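Side-chain contact in geranylgeranyl pyrophosphate synthetase (PDB 1WY0), which probably condenses isopentenyl diphosphate with allylic diphosphates to build the 20-carbon isoprenoid precursor geranylgeranyl diphosphate: residues A[20-25]-A[46-51]. Residues are numbered along the deposited sequence; the frame is centred on the assembly and turned at random.
Sequences EKIFEL and GKRVRP
I22 sets its CD1 methyl squarely over the guanidinium of R48, 4.2 Å above the plane, with CD1 lying 4.3 Å from R48 NE. The extended end of the isoleucine (chi2 178°) carries that methyl across to the cation. The carbonyl oxygen of G46, in R48's own segment, lies 3.5 Å from the plane on the other face, displaced toward NE, so that a centred methyl and an off-centre carbonyl oxygen occupy the two faces. I22 and R48, both buried, form the well-covered part of a small contact (95 Å² in all) joining the C-terminal end of helix 3-25 to the N-cap residue of helix 49-57, two elements of the all-helical polyprenyl synthetase fold. Salt bridges from NH2 to D19 and from NH1 to E76, plus a hydrogen bond from NH2 to the P42 carbonyl, hold the buried cation and fix its rotation. F23 is partly exposed and gives up less surface to the contact: its CE2 approaches R48 NH2 only obliquely, at 4.4 Å. I22 CG2 covers one face of the F23 ring, 4.2 Å above its centre, while P42 and L43 also touch the phenylalanine.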
loop_
_atom_site.group_PDB
_atom_site.type_symbol
_atom_site.label_atom_id
_atom_site.label_comp_id
_atom_site.label_asym_id
_atom_site.label_seq_id
_atom_site.Cartn_x
_atom_site.Cartn_y
_atom_site.Cartn_z
ATOM N N GLU A 20 9.954 8.713 -18.306
ATOM C CA GLU A 20 9.980 10.124 -17.947
ATOM C C GLU A 20 8.863 10.375 -16.930
ATOM O O GLU A 20 9.077 11.012 -15.902
ATOM C CB GLU A 20 9.763 11.001 -19.186
ATOM C CG GLU A 20 10.941 11.021 -20.166
ATOM C CD GLU A 20 10.684 11.921 -21.367
ATOM O OE1 GLU A 20 11.511 12.832 -21.613
ATOM O OE2 GLU A 20 9.653 11.730 -22.056
ATOM N N LYS A 21 7.674 9.852 -17.212
ATOM C CA LYS A 21 6.536 10.033 -16.316
ATOM C C LYS A 21 6.756 9.397 -14.950
ATOM O O LYS A 21 6.401 9.977 -13.922
ATOM C CB LYS A 21 5.261 9.471 -16.952
ATOM C CG LYS A 21 4.797 10.254 -18.168
ATOM C CD LYS A 21 4.732 11.743 -17.872
ATOM C CE LYS A 21 4.463 12.562 -19.134
ATOM N NZ LYS A 21 4.494 14.026 -18.841
ATOM N N ILE A 22 7.347 8.208 -14.941
ATOM C CA ILE A 22 7.616 7.519 -13.693
ATOM C C ILE A 22 8.501 8.354 -12.785
ATOM O O ILE A 22 8.172 8.591 -11.625
ATOM C CB ILE A 22 8.313 6.156 -13.932
ATOM C CG1 ILE A 22 7.285 5.123 -14.396
ATOM C CG2 ILE A 22 9.016 5.693 -12.656
ATOM C CD1 ILE A 22 7.870 3.775 -14.706
ATOM N N PHE A 23 9.623 8.815 -13.319
ATOM C CA PHE A 23 10.551 9.586 -12.515
ATOM C C PHE A 23 10.171 11.027 -12.224
ATOM O O PHE A 23 10.882 11.722 -11.506
ATOM C CB PHE A 23 11.948 9.486 -13.123
ATOM C CG PHE A 23 12.543 8.112 -12.986
ATOM C CD1 PHE A 23 12.781 7.573 -11.724
ATOM C CD2 PHE A 23 12.805 7.332 -14.104
ATOM C CE1 PHE A 23 13.262 6.283 -11.577
ATOM C CE2 PHE A 23 13.287 6.035 -13.969
ATOM C CZ PHE A 23 13.516 5.510 -12.701
ATOM N N GLU A 24 9.053 11.489 -12.770
ATOM C CA GLU A 24 8.630 12.840 -12.453
ATOM C C GLU A 24 7.676 12.687 -11.274
ATOM O O GLU A 24 7.439 13.632 -10.521
ATOM C CB GLU A 24 7.948 13.520 -13.645
ATOM C CG GLU A 24 6.482 13.217 -13.850
ATOM C CD GLU A 24 5.885 14.097 -14.935
ATOM O OE1 GLU A 24 6.564 14.296 -15.967
ATOM O OE2 GLU A 24 4.743 14.584 -14.759
ATOM N N LEU A 25 7.144 11.474 -11.121
ATOM C CA LEU A 25 6.253 11.142 -10.014
ATOM C C LEU A 25 7.114 10.789 -8.799
ATOM O O LEU A 25 6.787 11.157 -7.674
ATOM C CB LEU A 25 5.349 9.958 -10.372
ATOM C CG LEU A 25 4.076 10.226 -11.183
ATOM C CD1 LEU A 25 3.422 8.911 -11.525
ATOM C CD2 LEU A 25 3.110 11.095 -10.385
ATOM N N GLY A 46 13.964 -1.861 -15.691
ATOM C CA GLY A 46 12.970 -2.827 -16.146
ATOM C C GLY A 46 12.524 -2.519 -17.577
ATOM O O GLY A 46 12.611 -1.397 -18.057
ATOM N N LYS A 47 12.068 -3.570 -18.277
ATOM C CA LYS A 47 11.731 -3.401 -19.688
ATOM C C LYS A 47 10.344 -2.782 -19.886
ATOM O O LYS A 47 9.968 -2.381 -20.980
ATOM C CB LYS A 47 11.796 -4.772 -20.359
ATOM C CG LYS A 47 13.227 -5.314 -20.420
ATOM C CD LYS A 47 13.308 -6.671 -21.121
ATOM C CE LYS A 47 14.685 -7.327 -20.972
ATOM N NZ LYS A 47 15.056 -7.991 -22.220
ATOM N N ARG A 48 9.560 -2.674 -18.817
ATOM C CA ARG A 48 8.234 -2.067 -18.884
ATOM C C ARG A 48 7.268 -2.822 -19.791
ATOM O O ARG A 48 6.510 -2.208 -20.539
ATOM C CB ARG A 48 8.326 -0.614 -19.371
ATOM C CG ARG A 48 9.486 0.201 -18.812
ATOM C CD ARG A 48 9.514 0.237 -17.286
ATOM N NE ARG A 48 10.533 1.173 -16.810
ATOM C CZ ARG A 48 11.115 1.116 -15.616
ATOM N NH1 ARG A 48 10.783 0.161 -14.757
ATOM N NH2 ARG A 48 12.033 2.009 -15.285
ATOM N N VAL A 49 7.284 -4.146 -19.719
ATOM C CA VAL A 49 6.397 -4.964 -20.535
ATOM C C VAL A 49 4.923 -4.681 -20.259
ATOM O O VAL A 49 4.114 -4.636 -21.185
ATOM C CB VAL A 49 6.658 -6.465 -20.306
ATOM C CG1 VAL A 49 5.560 -7.291 -20.949
ATOM C CG2 VAL A 49 8.008 -6.846 -20.896
ATOM N N ARG A 50 4.570 -4.505 -18.988
ATOM C CA ARG A 50 3.184 -4.235 -18.632
ATOM C C ARG A 50 2.703 -2.929 -19.244
ATOM O O ARG A 50 1.657 -2.893 -19.881
ATOM C CB ARG A 50 3.024 -4.230 -17.109
ATOM C CG ARG A 50 3.129 -5.635 -16.546
ATOM C CD ARG A 50 3.141 -5.703 -15.029
ATOM N NE ARG A 50 3.390 -7.078 -14.608
ATOM C CZ ARG A 50 4.538 -7.723 -14.793
ATOM N NH1 ARG A 50 5.560 -7.118 -15.380
ATOM N NH2 ARG A 50 4.654 -8.986 -14.417
ATOM N N PRO A 51 3.458 -1.836 -19.060
ATOM C CA PRO A 51 3.041 -0.558 -19.639
ATOM C C PRO A 51 2.952 -0.687 -21.164
ATOM O O PRO A 51 2.059 -0.127 -21.796
ATOM C CB PRO A 51 4.152 0.396 -19.208
ATOM C CG PRO A 51 4.641 -0.195 -17.932
ATOM C CD PRO A 51 4.669 -1.668 -18.238
#